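Local coordinates for uncharacterized protein (Helicobacter pylori, PDB 4O5J), which is the sialic acid-binding adhesin SabA, an outer membrane protein that probably attaches the bacterium to sialylated host glycans through its extracellular domain, at residues Gln52-Ile57 with Tyr372-Asn377; Glu58-Ser63 with Leu365-Asp370; Ser267-Ala272 with Ala284-Thr289. All blocks are in the same frame, centred on the assembly; numbering follows the deposited sequence.

Contact 1. Residues Gln52-Ile57 with Tyr372-Asn377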
ATOM      1  N   GLN A  52     -14.992  31.556   7.297  1.00 58.98           N
ATOM      2  CA  GLN A  52     -15.372  31.353   8.680  1.00 64.96           C
ATOM      3  C   GLN A  52     -14.541  30.182   9.296  1.00 65.80           C
ATOM      4  O   GLN A  52     -14.088  30.264  10.436  1.00 68.91           O
ATOM      5  CB  GLN A  52     -16.877  31.139   8.748  1.00 73.21           C
ATOM      6  CG  GLN A  52     -17.346  30.762  10.113  1.00 79.91           C
ATOM      7  CD  GLN A  52     -18.733  30.187  10.092  1.00108.36           C
ATOM      8  OE1 GLN A  52     -19.701  30.851   9.630  1.00 90.85           O
ATOM      9  NE2 GLN A  52     -18.862  28.935  10.596  1.00109.39           N
ATOM     10  N   ASN A  53     -14.318  29.135   8.516  1.00 63.52           N
ATOM     11  CA  ASN A  53     -13.526  27.993   8.983  1.00 61.91           C
ATOM     12  C   ASN A  53     -12.110  28.425   9.360  1.00 63.59           C
ATOM     13  O   ASN A  53     -11.626  28.056  10.422  1.00 60.32           O
ATOM     14  CB  ASN A  53     -13.455  26.913   7.934  1.00 63.21           C
ATOM     15  CG  ASN A  53     -14.764  26.156   7.800  1.00 67.25           C
ATOM     16  OD1 ASN A  53     -15.689  26.366   8.572  1.00 66.47           O
ATOM     17  ND2 ASN A  53     -14.842  25.278   6.816  1.00 77.19           N
ATOM     18  N   ALA A  54     -11.480  29.254   8.517  1.00 64.25           N
ATOM     19  CA  ALA A  54     -10.112  29.671   8.742  1.00 57.97           C
ATOM     20  C   ALA A  54     -10.061  30.507  10.000  1.00 64.81           C
ATOM     21  O   ALA A  54      -9.122  30.402  10.749  1.00 67.23           O
ATOM     22  CB  ALA A  54      -9.563  30.456   7.567  1.00 60.88           C
ATOM     23  N   ASN A  55     -11.096  31.296  10.254  1.00 68.96           N
ATOM     24  CA  ASN A  55     -11.166  32.089  11.476  1.00 66.30           C
ATOM     25  C   ASN A  55     -11.618  31.354  12.744  1.00 68.93           C
ATOM     26  O   ASN A  55     -11.730  31.970  13.810  1.00 72.21           O
ATOM     27  CB  ASN A  55     -12.053  33.311  11.234  1.00 63.26           C
ATOM     28  CG  ASN A  55     -11.411  34.255  10.288  1.00 59.86           C
ATOM     29  OD1 ASN A  55     -10.237  34.357  10.244  1.00 77.83           O
ATOM     30  ND2 ASN A  55     -12.145  34.880   9.515  1.00 74.53           N
ATOM     31  N   ASN A  56     -11.902  30.065  12.614  1.00 65.68           N
ATOM     32  CA  ASN A  56     -12.408  29.267  13.708  1.00 63.31           C
ATOM     33  C   ASN A  56     -11.267  28.521  14.396  1.00 65.72           C
ATOM     34  O   ASN A  56     -10.945  27.384  14.046  1.00 68.40           O
ATOM     35  CB  ASN A  56     -13.437  28.273  13.176  1.00 61.43           C
ATOM     36  CG  ASN A  56     -14.102  27.518  14.283  1.00 74.01           C
ATOM     37  OD1 ASN A  56     -13.594  27.408  15.403  1.00 74.42           O
ATOM     38  ND2 ASN A  56     -15.252  26.998  13.984  1.00 71.47           N
ATOM     39  N   ILE A  57     -10.690  29.166  15.404  1.00 71.51           N
ATOM     40  CA  ILE A  57      -9.464  28.693  16.048  1.00 75.31           C
ATOM     41  C   ILE A  57      -9.621  27.304  16.641  1.00 69.01           C
ATOM     42  O   ILE A  57      -8.750  26.431  16.528  1.00 76.97           O
ATOM     43  CB  ILE A  57      -8.971  29.706  17.126  1.00 75.28           C
ATOM     44  CG1 ILE A  57      -7.610  29.269  17.601  1.00 69.12           C
ATOM     45  CG2 ILE A  57      -9.939  29.813  18.322  1.00 80.07           C
ATOM     46  CD1 ILE A  57      -6.688  28.989  16.441  1.00 78.98           C
ATOM     47  N   TYR A 372      -5.101  28.092   4.470  1.00 56.69           N
ATOM     48  CA  TYR A 372      -4.167  28.555   3.464  1.00 61.32           C
ATOM     49  C   TYR A 372      -4.742  29.591   2.490  1.00 59.44           C
ATOM     50  O   TYR A 372      -4.038  30.494   2.073  1.00 59.57           O
ATOM     51  CB  TYR A 372      -3.663  27.387   2.692  1.00 52.55           C
ATOM     52  CG  TYR A 372      -2.666  27.740   1.624  1.00 67.99           C
ATOM     53  CD1 TYR A 372      -1.372  28.161   1.943  1.00 68.12           C
ATOM     54  CD2 TYR A 372      -3.013  27.627   0.279  1.00 67.33           C
ATOM     55  CE1 TYR A 372      -0.466  28.456   0.941  1.00 71.19           C
ATOM     56  CE2 TYR A 372      -2.124  27.935  -0.728  1.00 60.06           C
ATOM     57  CZ  TYR A 372      -0.864  28.313  -0.393  1.00 70.31           C
ATOM     58  OH  TYR A 372       0.001  28.602  -1.417  1.00 78.50           O
ATOM     59  N   ASN A 373      -5.995  29.434   2.094  1.00 58.94           N
ATOM     60  CA  ASN A 373      -6.618  30.314   1.123  1.00 58.89           C
ATOM     61  C   ASN A 373      -7.315  31.545   1.710  1.00 65.30           C
ATOM     62  O   ASN A 373      -7.934  32.314   0.962  1.00 64.48           O
ATOM     63  CB  ASN A 373      -7.628  29.525   0.297  1.00 55.99           C
ATOM     64  CG  ASN A 373      -6.951  28.559  -0.604  1.00 61.56           C
ATOM     65  OD1 ASN A 373      -7.254  27.414  -0.606  1.00 66.44           O
ATOM     66  ND2 ASN A 373      -5.975  29.028  -1.331  1.00 73.92           N
ATOM     67  N   LEU A 374      -7.192  31.740   3.024  1.00 60.90           N
ATOM     68  CA  LEU A 374      -7.966  32.788   3.693  1.00 60.84           C
ATOM     69  C   LEU A 374      -7.901  34.114   2.996  1.00 62.75           C
ATOM     70  O   LEU A 374      -8.906  34.694   2.619  1.00 67.96           O
ATOM     71  CB  LEU A 374      -7.437  32.954   5.112  1.00 28.85           C
ATOM     72  CG  LEU A 374      -8.110  34.087   5.937  1.00 29.29           C
ATOM     73  CD1 LEU A 374      -9.680  33.979   5.739  1.00 31.18           C
ATOM     74  CD2 LEU A 374      -7.870  33.857   7.488  1.00 33.37           C
ATOM     75  N   LYS A 375      -6.700  34.579   2.777  1.00 61.16           N
ATOM     76  CA  LYS A 375      -6.544  35.859   2.012  1.00 73.73           C
ATOM     77  C   LYS A 375      -7.205  35.883   0.643  1.00 65.87           C
ATOM     78  O   LYS A 375      -7.874  36.834   0.280  1.00 72.95           O
ATOM     79  CB  LYS A 375      -5.073  36.285   1.820  1.00 66.04           C
ATOM     80  CG  LYS A 375      -4.431  37.041   2.966  1.00 83.87           C
ATOM     81  CD  LYS A 375      -5.465  37.439   4.026  1.00127.69           C
ATOM     82  CE  LYS A 375      -4.939  37.426   5.474  1.00123.79           C
ATOM     83  NZ  LYS A 375      -6.008  37.836   6.444  1.00101.46           N
ATOM     84  N   SER A 376      -6.907  34.889  -0.152  1.00 56.12           N
ATOM     85  CA  SER A 376      -7.388  34.796  -1.495  1.00 63.36           C
ATOM     86  C   SER A 376      -8.924  34.744  -1.517  1.00 69.65           C
ATOM     87  O   SER A 376      -9.579  35.349  -2.374  1.00 67.27           O
ATOM     88  CB  SER A 376      -6.838  33.517  -2.087  1.00 60.43           C
ATOM     89  OG  SER A 376      -7.135  33.536  -3.467  1.00 77.35           O
ATOM     90  N   ASN A 377      -9.481  34.025  -0.550  1.00 67.33           N
ATOM     91  CA  ASN A 377     -10.905  33.872  -0.420  1.00 64.90           C
ATOM     92  C   ASN A 377     -11.552  35.206  -0.057  1.00 72.24           C
ATOM     93  O   ASN A 377     -12.567  35.578  -0.639  1.00 64.14           O
ATOM     94  CB  ASN A 377     -11.219  32.819   0.635  1.00 61.07           C
ATOM     95  CG  ASN A 377     -11.002  31.414   0.131  1.00 65.46           C
ATOM     96  OD1 ASN A 377     -10.829  31.195  -1.078  1.00 63.99           O
ATOM     97  ND2 ASN A 377     -11.021  30.439   1.048  1.00 63.18           N
TER

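Contact 2. Residues Glu58-Ser63 with Leu365-Asp370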
ATOM      1  N   GLU A  58     -10.760  27.077  17.248  1.00 67.98           N
ATOM      2  CA  GLU A  58     -11.012  25.792  17.795  1.00 69.26           C
ATOM      3  C   GLU A  58     -11.009  24.710  16.704  1.00 67.60           C
ATOM      4  O   GLU A  58     -10.443  23.620  16.878  1.00 70.45           O
ATOM      5  CB  GLU A  58     -12.332  25.851  18.499  1.00 81.51           C
ATOM      6  CG  GLU A  58     -12.655  24.574  19.220  1.00100.04           C
ATOM      7  CD  GLU A  58     -13.892  24.713  20.071  1.00132.72           C
ATOM      8  OE1 GLU A  58     -14.554  23.669  20.293  1.00182.76           O
ATOM      9  OE2 GLU A  58     -14.201  25.856  20.514  1.00137.44           O
ATOM     10  N   LEU A  59     -11.633  25.022  15.572  1.00 68.09           N
ATOM     11  CA  LEU A  59     -11.731  24.059  14.473  1.00 64.28           C
ATOM     12  C   LEU A  59     -10.365  23.860  13.865  1.00 60.20           C
ATOM     13  O   LEU A  59      -9.997  22.754  13.535  1.00 62.26           O
ATOM     14  CB  LEU A  59     -12.685  24.557  13.422  1.00 60.02           C
ATOM     15  CG  LEU A  59     -12.813  23.730  12.158  1.00 60.00           C
ATOM     16  CD1 LEU A  59     -13.269  22.265  12.358  1.00 50.79           C
ATOM     17  CD2 LEU A  59     -13.747  24.451  11.204  1.00 55.91           C
ATOM     18  N   VAL A  60      -9.598  24.937  13.726  1.00 60.48           N
ATOM     19  CA  VAL A  60      -8.248  24.802  13.181  1.00 56.69           C
ATOM     20  C   VAL A  60      -7.387  23.914  14.075  1.00 57.04           C
ATOM     21  O   VAL A  60      -6.786  22.952  13.610  1.00 63.99           O
ATOM     22  CB  VAL A  60      -7.590  26.161  12.976  1.00 60.34           C
ATOM     23  CG1 VAL A  60      -6.117  26.018  12.564  1.00 52.04           C
ATOM     24  CG2 VAL A  60      -8.384  26.920  11.935  1.00 58.84           C
ATOM     25  N   ASN A  61      -7.367  24.188  15.360  1.00 57.32           N
ATOM     26  CA  ASN A  61      -6.590  23.356  16.300  1.00 56.95           C
ATOM     27  C   ASN A  61      -7.087  21.927  16.390  1.00 65.28           C
ATOM     28  O   ASN A  61      -6.307  20.965  16.504  1.00 67.03           O
ATOM     29  CB  ASN A  61      -6.588  24.012  17.678  1.00 59.48           C
ATOM     30  CG  ASN A  61      -5.765  25.270  17.697  1.00 64.75           C
ATOM     31  OD1 ASN A  61      -4.925  25.483  16.801  1.00 66.52           O
ATOM     32  ND2 ASN A  61      -5.990  26.121  18.703  1.00 61.79           N
ATOM     33  N   SER A  62      -8.403  21.782  16.309  1.00 60.23           N
ATOM     34  CA  SER A  62      -9.010  20.469  16.352  1.00 62.23           C
ATOM     35  C   SER A  62      -8.511  19.619  15.186  1.00 61.68           C
ATOM     36  O   SER A  62      -8.172  18.448  15.359  1.00 66.04           O
ATOM     37  CB  SER A  62     -10.499  20.639  16.236  1.00 60.04           C
ATOM     38  OG  SER A  62     -11.090  19.450  16.555  1.00 78.71           O
ATOM     39  N   SER A  63      -8.466  20.232  14.002  1.00 59.69           N
ATOM     40  CA  SER A  63      -8.008  19.557  12.787  1.00 55.98           C
ATOM     41  C   SER A  63      -6.519  19.252  12.870  1.00 57.69           C
ATOM     42  O   SER A  63      -6.075  18.156  12.477  1.00 62.31           O
ATOM     43  CB  SER A  63      -8.263  20.423  11.557  1.00 58.59           C
ATOM     44  OG  SER A  63      -9.638  20.794  11.487  1.00 62.41           O
ATOM     45  N   LEU A 365      -8.049  18.152   5.904  1.00 50.83           N
ATOM     46  CA  LEU A 365      -7.471  18.776   4.719  1.00 51.08           C
ATOM     47  C   LEU A 365      -8.307  19.998   4.292  1.00 54.63           C
ATOM     48  O   LEU A 365      -7.766  21.059   3.886  1.00 58.30           O
ATOM     49  CB  LEU A 365      -7.379  17.788   3.574  1.00 49.94           C
ATOM     50  CG  LEU A 365      -6.960  18.415   2.248  1.00 49.07           C
ATOM     51  CD1 LEU A 365      -5.569  18.963   2.350  1.00 44.17           C
ATOM     52  CD2 LEU A 365      -7.017  17.332   1.205  1.00 47.11           C
ATOM     53  N   SER A 366      -9.624  19.857   4.384  1.00 47.85           N
ATOM     54  CA  SER A 366     -10.482  20.936   4.003  1.00 49.71           C
ATOM     55  C   SER A 366     -10.257  22.233   4.823  1.00 52.28           C
ATOM     56  O   SER A 366     -10.198  23.346   4.276  1.00 54.53           O
ATOM     57  CB  SER A 366     -11.923  20.502   4.183  1.00 48.72           C
ATOM     58  OG  SER A 366     -12.525  21.010   3.090  1.00 67.86           O
ATOM     59  N   VAL A 367     -10.169  22.079   6.138  1.00 53.01           N
ATOM     60  CA  VAL A 367      -9.921  23.199   7.021  1.00 54.50           C
ATOM     61  C   VAL A 367      -8.526  23.771   6.724  1.00 58.67           C
ATOM     62  O   VAL A 367      -8.345  24.998   6.677  1.00 57.98           O
ATOM     63  CB  VAL A 367     -10.028  22.756   8.480  1.00 50.55           C
ATOM     64  CG1 VAL A 367      -9.670  23.900   9.448  1.00 44.51           C
ATOM     65  CG2 VAL A 367     -11.439  22.175   8.717  1.00 47.93           C
ATOM     66  N   ALA A 368      -7.566  22.895   6.475  1.00 56.55           N
ATOM     67  CA  ALA A 368      -6.186  23.364   6.200  1.00 56.65           C
ATOM     68  C   ALA A 368      -6.172  24.195   4.913  1.00 62.49           C
ATOM     69  O   ALA A 368      -5.508  25.238   4.850  1.00 58.27           O
ATOM     70  CB  ALA A 368      -5.222  22.196   6.073  1.00 51.98           C
ATOM     71  N   ARG A 369      -6.893  23.722   3.884  1.00 51.80           N
ATOM     72  CA  ARG A 369      -6.962  24.440   2.640  1.00 53.70           C
ATOM     73  C   ARG A 369      -7.574  25.823   2.881  1.00 59.26           C
ATOM     74  O   ARG A 369      -7.117  26.836   2.313  1.00 62.46           O
ATOM     75  CB  ARG A 369      -7.760  23.641   1.607  1.00 56.33           C
ATOM     76  CG  ARG A 369      -8.013  24.365   0.279  1.00 53.51           C
ATOM     77  CD  ARG A 369      -8.484  23.377  -0.827  1.00 56.49           C
ATOM     78  NE  ARG A 369      -9.373  22.373  -0.273  1.00 83.33           N
ATOM     79  CZ  ARG A 369      -9.195  21.036  -0.389  1.00100.34           C
ATOM     80  NH1 ARG A 369      -8.148  20.522  -1.072  1.00 98.01           N
ATOM     81  NH2 ARG A 369     -10.074  20.181   0.160  1.00 89.45           N
ATOM     82  N   ASP A 370      -8.600  25.893   3.728  1.00 56.38           N
ATOM     83  CA  ASP A 370      -9.237  27.193   3.990  1.00 52.17           C
ATOM     84  C   ASP A 370      -8.275  28.142   4.729  1.00 58.69           C
ATOM     85  O   ASP A 370      -8.236  29.346   4.452  1.00 65.77           O
ATOM     86  CB  ASP A 370     -10.480  27.002   4.838  1.00 61.04           C
ATOM     87  CG  ASP A 370     -11.622  26.236   4.084  1.00 69.44           C
ATOM     88  OD1 ASP A 370     -11.657  26.232   2.812  1.00 66.72           O
ATOM     89  OD2 ASP A 370     -12.509  25.639   4.763  1.00 71.56           O
TER

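Contact 3. Residues Ser267-Ala272 with Ala284-Thr289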
ATOM      1  N   SER A 267       5.346  17.634  11.030  1.00 60.52           N
ATOM      2  CA  SER A 267       4.538  17.737  12.219  1.00 63.62           C
ATOM      3  C   SER A 267       5.249  18.476  13.366  1.00 63.66           C
ATOM      4  O   SER A 267       4.623  19.239  14.097  1.00 61.39           O
ATOM      5  CB  SER A 267       4.200  16.354  12.705  1.00 63.23           C
ATOM      6  OG  SER A 267       3.306  16.453  13.788  1.00 66.66           O
ATOM      7  N   ALA A 268       6.545  18.222  13.535  1.00 61.26           N
ATOM      8  CA  ALA A 268       7.303  18.783  14.653  1.00 61.54           C
ATOM      9  C   ALA A 268       7.293  20.316  14.640  1.00 66.50           C
ATOM     10  O   ALA A 268       7.329  20.898  15.691  1.00 67.47           O
ATOM     11  CB  ALA A 268       8.750  18.257  14.684  1.00 61.38           C
ATOM     12  N   SER A 269       7.247  20.931  13.451  1.00 60.28           N
ATOM     13  CA  SER A 269       7.194  22.387  13.325  1.00 64.20           C
ATOM     14  C   SER A 269       5.795  22.990  13.401  1.00 69.71           C
ATOM     15  O   SER A 269       5.653  24.161  13.104  1.00 73.19           O
ATOM     16  CB  SER A 269       7.897  22.844  12.038  1.00 61.85           C
ATOM     17  OG  SER A 269       7.110  22.594  10.899  1.00 73.12           O
ATOM     18  N   LEU A 270       4.776  22.215  13.800  1.00 74.19           N
ATOM     19  CA  LEU A 270       3.379  22.711  13.838  1.00 67.16           C
ATOM     20  C   LEU A 270       2.788  22.559  15.229  1.00 77.65           C
ATOM     21  O   LEU A 270       2.866  21.479  15.831  1.00 73.56           O
ATOM     22  CB  LEU A 270       2.489  21.965  12.827  1.00 65.48           C
ATOM     23  CG  LEU A 270       2.811  22.319  11.380  1.00 63.37           C
ATOM     24  CD1 LEU A 270       2.039  21.439  10.483  1.00 62.96           C
ATOM     25  CD2 LEU A 270       2.421  23.760  11.119  1.00 60.78           C
ATOM     26  N   GLN A 271       2.216  23.643  15.759  1.00 82.19           N
ATOM     27  CA  GLN A 271       1.679  23.562  17.114  1.00 85.20           C
ATOM     28  C   GLN A 271       0.324  24.252  17.201  1.00 81.76           C
ATOM     29  O   GLN A 271       0.000  25.097  16.346  1.00 72.36           O
ATOM     30  CB  GLN A 271       2.684  24.180  18.065  1.00 88.10           C
ATOM     31  CG  GLN A 271       2.183  24.308  19.480  1.00 89.05           C
ATOM     32  CD  GLN A 271       3.190  24.965  20.367  1.00104.95           C
ATOM     33  OE1 GLN A 271       4.297  24.440  20.518  1.00119.74           O
ATOM     34  NE2 GLN A 271       2.831  26.132  20.959  1.00127.97           N
ATOM     35  N   ALA A 272      -0.477  23.887  18.208  1.00 84.09           N
ATOM     36  CA  ALA A 272      -1.823  24.465  18.368  1.00 85.86           C
ATOM     37  C   ALA A 272      -1.751  26.000  18.422  1.00 83.20           C
ATOM     38  O   ALA A 272      -0.878  26.543  19.086  1.00 88.31           O
ATOM     39  CB  ALA A 272      -2.512  23.899  19.603  1.00 74.52           C
ATOM     40  N   ALA A 284       0.120  28.598   8.003  1.00 58.80           N
ATOM     41  CA  ALA A 284      -0.852  28.396   6.952  1.00 54.72           C
ATOM     42  C   ALA A 284      -0.373  27.446   5.876  1.00 65.78           C
ATOM     43  O   ALA A 284      -1.094  26.524   5.491  1.00 64.92           O
ATOM     44  CB  ALA A 284      -1.216  29.683   6.332  1.00 60.06           C
ATOM     45  N   LYS A 285       0.837  27.670   5.382  1.00 65.29           N
ATOM     46  CA  LYS A 285       1.307  26.902   4.252  1.00 65.18           C
ATOM     47  C   LYS A 285       1.716  25.503   4.725  1.00 66.50           C
ATOM     48  O   LYS A 285       1.532  24.492   4.031  1.00 67.10           O
ATOM     49  CB  LYS A 285       2.471  27.638   3.594  1.00 71.34           C
ATOM     50  CG  LYS A 285       3.021  26.867   2.446  1.00 79.50           C
ATOM     51  CD  LYS A 285       4.354  27.370   1.968  1.00 87.80           C
ATOM     52  CE  LYS A 285       4.874  26.307   1.006  1.00 99.46           C
ATOM     53  NZ  LYS A 285       6.257  26.600   0.571  1.00115.01           N
ATOM     54  N   ASP A 286       2.201  25.435   5.953  1.00 60.23           N
ATOM     55  CA  ASP A 286       2.710  24.156   6.482  1.00 65.90           C
ATOM     56  C   ASP A 286       1.586  23.203   6.828  1.00 65.35           C
ATOM     57  O   ASP A 286       1.705  22.009   6.549  1.00 62.74           O
ATOM     58  CB  ASP A 286       3.646  24.339   7.713  1.00 61.62           C
ATOM     59  CG  ASP A 286       5.093  24.755   7.302  1.00 85.54           C
ATOM     60  OD1 ASP A 286       5.431  24.590   6.091  1.00 80.31           O
ATOM     61  OD2 ASP A 286       5.906  25.258   8.178  1.00 86.49           O
ATOM     62  N   ILE A 287       0.516  23.703   7.453  1.00 56.18           N
ATOM     63  CA  ILE A 287      -0.568  22.823   7.838  1.00 50.78           C
ATOM     64  C   ILE A 287      -1.198  22.280   6.552  1.00 54.03           C
ATOM     65  O   ILE A 287      -1.636  21.138   6.526  1.00 56.48           O
ATOM     66  CB  ILE A 287      -1.608  23.505   8.760  1.00 54.13           C
ATOM     67  CG1 ILE A 287      -2.558  22.462   9.361  1.00 50.83           C
ATOM     68  CG2 ILE A 287      -2.386  24.598   8.032  1.00 48.96           C
ATOM     69  CD1 ILE A 287      -3.550  23.094  10.322  1.00 51.55           C
ATOM     70  N   TYR A 288      -1.191  23.083   5.483  1.00 56.47           N
ATOM     71  CA  TYR A 288      -1.785  22.637   4.233  1.00 58.55           C
ATOM     72  C   TYR A 288      -0.971  21.499   3.597  1.00 60.25           C
ATOM     73  O   TYR A 288      -1.495  20.440   3.231  1.00 55.54           O
ATOM     74  CB  TYR A 288      -1.937  23.808   3.300  1.00 52.87           C
ATOM     75  CG  TYR A 288      -2.744  23.513   2.061  1.00 58.87           C
ATOM     76  CD1 TYR A 288      -3.708  22.514   2.050  1.00 61.56           C
ATOM     77  CD2 TYR A 288      -2.589  24.281   0.917  1.00 60.13           C
ATOM     78  CE1 TYR A 288      -4.449  22.236   0.902  1.00 55.91           C
ATOM     79  CE2 TYR A 288      -3.318  24.026  -0.217  1.00 65.00           C
ATOM     80  CZ  TYR A 288      -4.249  23.002  -0.221  1.00 60.74           C
ATOM     81  OH  TYR A 288      -4.981  22.791  -1.348  1.00 64.38           O
ATOM     82  N   THR A 289       0.329  21.702   3.504  1.00 58.10           N
ATOM     83  CA  THR A 289       1.231  20.688   3.029  1.00 53.74           C
ATOM     84  C   THR A 289       1.132  19.454   3.885  1.00 51.45           C
ATOM     85  O   THR A 289       1.087  18.344   3.373  1.00 51.93           O
ATOM     86  CB  THR A 289       2.666  21.205   3.110  1.00 53.66           C
ATOM     87  OG1 THR A 289       2.736  22.390   2.341  1.00 54.29           O
ATOM     88  CG2 THR A 289       3.647  20.202   2.545  1.00 48.06           C
TER

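Contact 1. Residues Gln52-Ile57 with Tyr372-Asn377
Leu-374 lays its branched end over the methyl of Ala-54, where helix 29-54 finishes against the long helix 343-396. The two form an antiparallel helix pair, made by the first and last helices of the modelled chain, and this contact lies at one end of their pairing. Ala-54 CB is held by both branches of the leucine: Leu-374 CD2 is 3.8 Å from Ala-54 CB, and Leu-374 CD1 is 4.0 Å from the same methyl. The leucine chain sets CG anti to the backbone N (chi1 177°), which turns its fork onto the alanine. The approach is close at the backbone too, with the CA atoms of Ala-54 and Leu-374 6.3 Å apart. A small alanine permits this.

Asn-55 closes the outer side. Its CG lies beside the backbone N (chi1 -68°), and the amide swings in to meet the leucine at about a right angle. Asn-55 OD1 comes to 3.7 Å from Leu-374 CD2. That is packing of a polar oxygen on a methyl, not a bond. Asn-55 is exposed, while Ala-54 is buried.

Further along helix 29-54, Leu-374 also rests on Ile-51, and Asn-377 packs on Leu-47, Ser-50 and Ile-51. Helix 343-396 is kinked here: the backbone N atoms of Lys-375 and Ser-376 make no bond to the preceding turn. Just past Ala-54 the chain turns into helix 57-76. Asn-56 is the N-cap of that helix, and its OD1 accepts the backbone N-H of Leu-59.

Contact 2. Residues Glu58-Ser63 with Leu365-Asp370
The flat peptide carbonyl of Leu-59 takes two donors from Ser-63, one on each face of its plane, and both residues pack on Val-367. Ser-63 N bonds from one face, as the ordinary helix bond. From the other face comes Ser-63 OG, 2.9 Å from Leu-59 O. The hydroxyl is tilted 30° from the carbonyl plane. The carboxylate of Asp-370 stands apart from this contact, bound by Ser-50 OG and Asn-53 ND2 of helix 29-54.

Val-367 is the centre of the interface. It points at helix 57-76 and is met by three residues there. Ser-63 OG sits on its branch point, 3.6 Å from Val-367 CB. The serine is buried, and its bond back to Leu-59 O satisfies the hydroxyl while it faces this apolar surface. OG lies beside the serine's own backbone N (chi1 -55°), and from there it can reach the carbonyl one turn back.

Leu-59 and Val-60 approach the valine from the same helix, each at a slant. Leu-59 CG lies 4.0 Å from Val-367 CG2. Val-60 meets the other branch, with its CG2 4.1 Å from Val-367 CG1.

The axes of segments 58-63 and 365-370 pass 9.5 Å apart at a signed crossing angle of -127°. The helices thus run in broadly opposite directions but well off antiparallel. Leu-365, which points away from helix 57-76, packs on Tyr-288, Ala-291 and Lys-295 of helix 281-309. Val-367 on one side and Leu-365 on another thus join helix 343-396 to helices 57-76 and 281-309 in the helical bundle of the adhesin domain.

Contact 3. Residues Ser267-Ala272 with Ala284-Thr289
Leu-270 and Asp-286 lie obliquely across one another, with the leucine fork pressed against the root of the aspartate. Leu-270 CD2 is 3.7 Å from Asp-286 CB. The other branch goes past the side chain to the backbone, where Leu-270 CD1 lies 4.0 Å from Ile-287 CA. The same CD1 of Leu-270 is also 4.0 Å from Asp-286 O, and Leu-270 CD2 is 4.1 Å from Ile-287 N. Both methyls therefore bear on the backbone link from Asp-286 to Ile-287. The leucine CG is beside its backbone N (chi1 -70°), and its backbone is extended, which sends the side chain out toward helix 281-309.

The motif is a helical hairpin: helix 241-268 ends, the chain passes through an irregular link, and helix 281-309 packs back on it. Paired helices of this kind are consistent with the tetratricopeptide-like character of the adhesin. Leu-270 is buried beside the turn. Phe-283 and Phe-290 of helix 281-309 also touch it, and Leu-64 of helix 57-76 meets both Leu-270 and Ile-287. The CA atoms of Leu-270 and Ile-287 are 7.2 Å apart, the nearest such pair between the two segments.

The aspartate keeps its carboxylate clear of the leucine methyls. Its CG lies anti to the carbonyl carbon (chi1 -80°). Asp-286 OD2 comes only to 4.0 Å from Ser-269 OG, too far for a bond. Ser-269 OG is instead bonded to Leu-266 O, in the last turn of the helix just before it.

From the N terminus, helix 29-54 leads straight into helix 57-76, and these two supply the first sides of contacts 1 and 2. The chain then runs through the bulk of the adhesion domain before reaching contact 3, a short closure between the successive helices 241-268 and 281-309. Helix 343-396 returns last and meets contact 2 first, then contact 1. Contact 3 is thus nested inside the loop of contact 2, which is nested inside that of contact 1. Contacts 1 and 2 are neighbours on helix 343-396. Tyr-372 packs on Tyr-288, joining contacts 1 and 3, and Ala-272 lies against Asn-61, joining contacts 3 and 2.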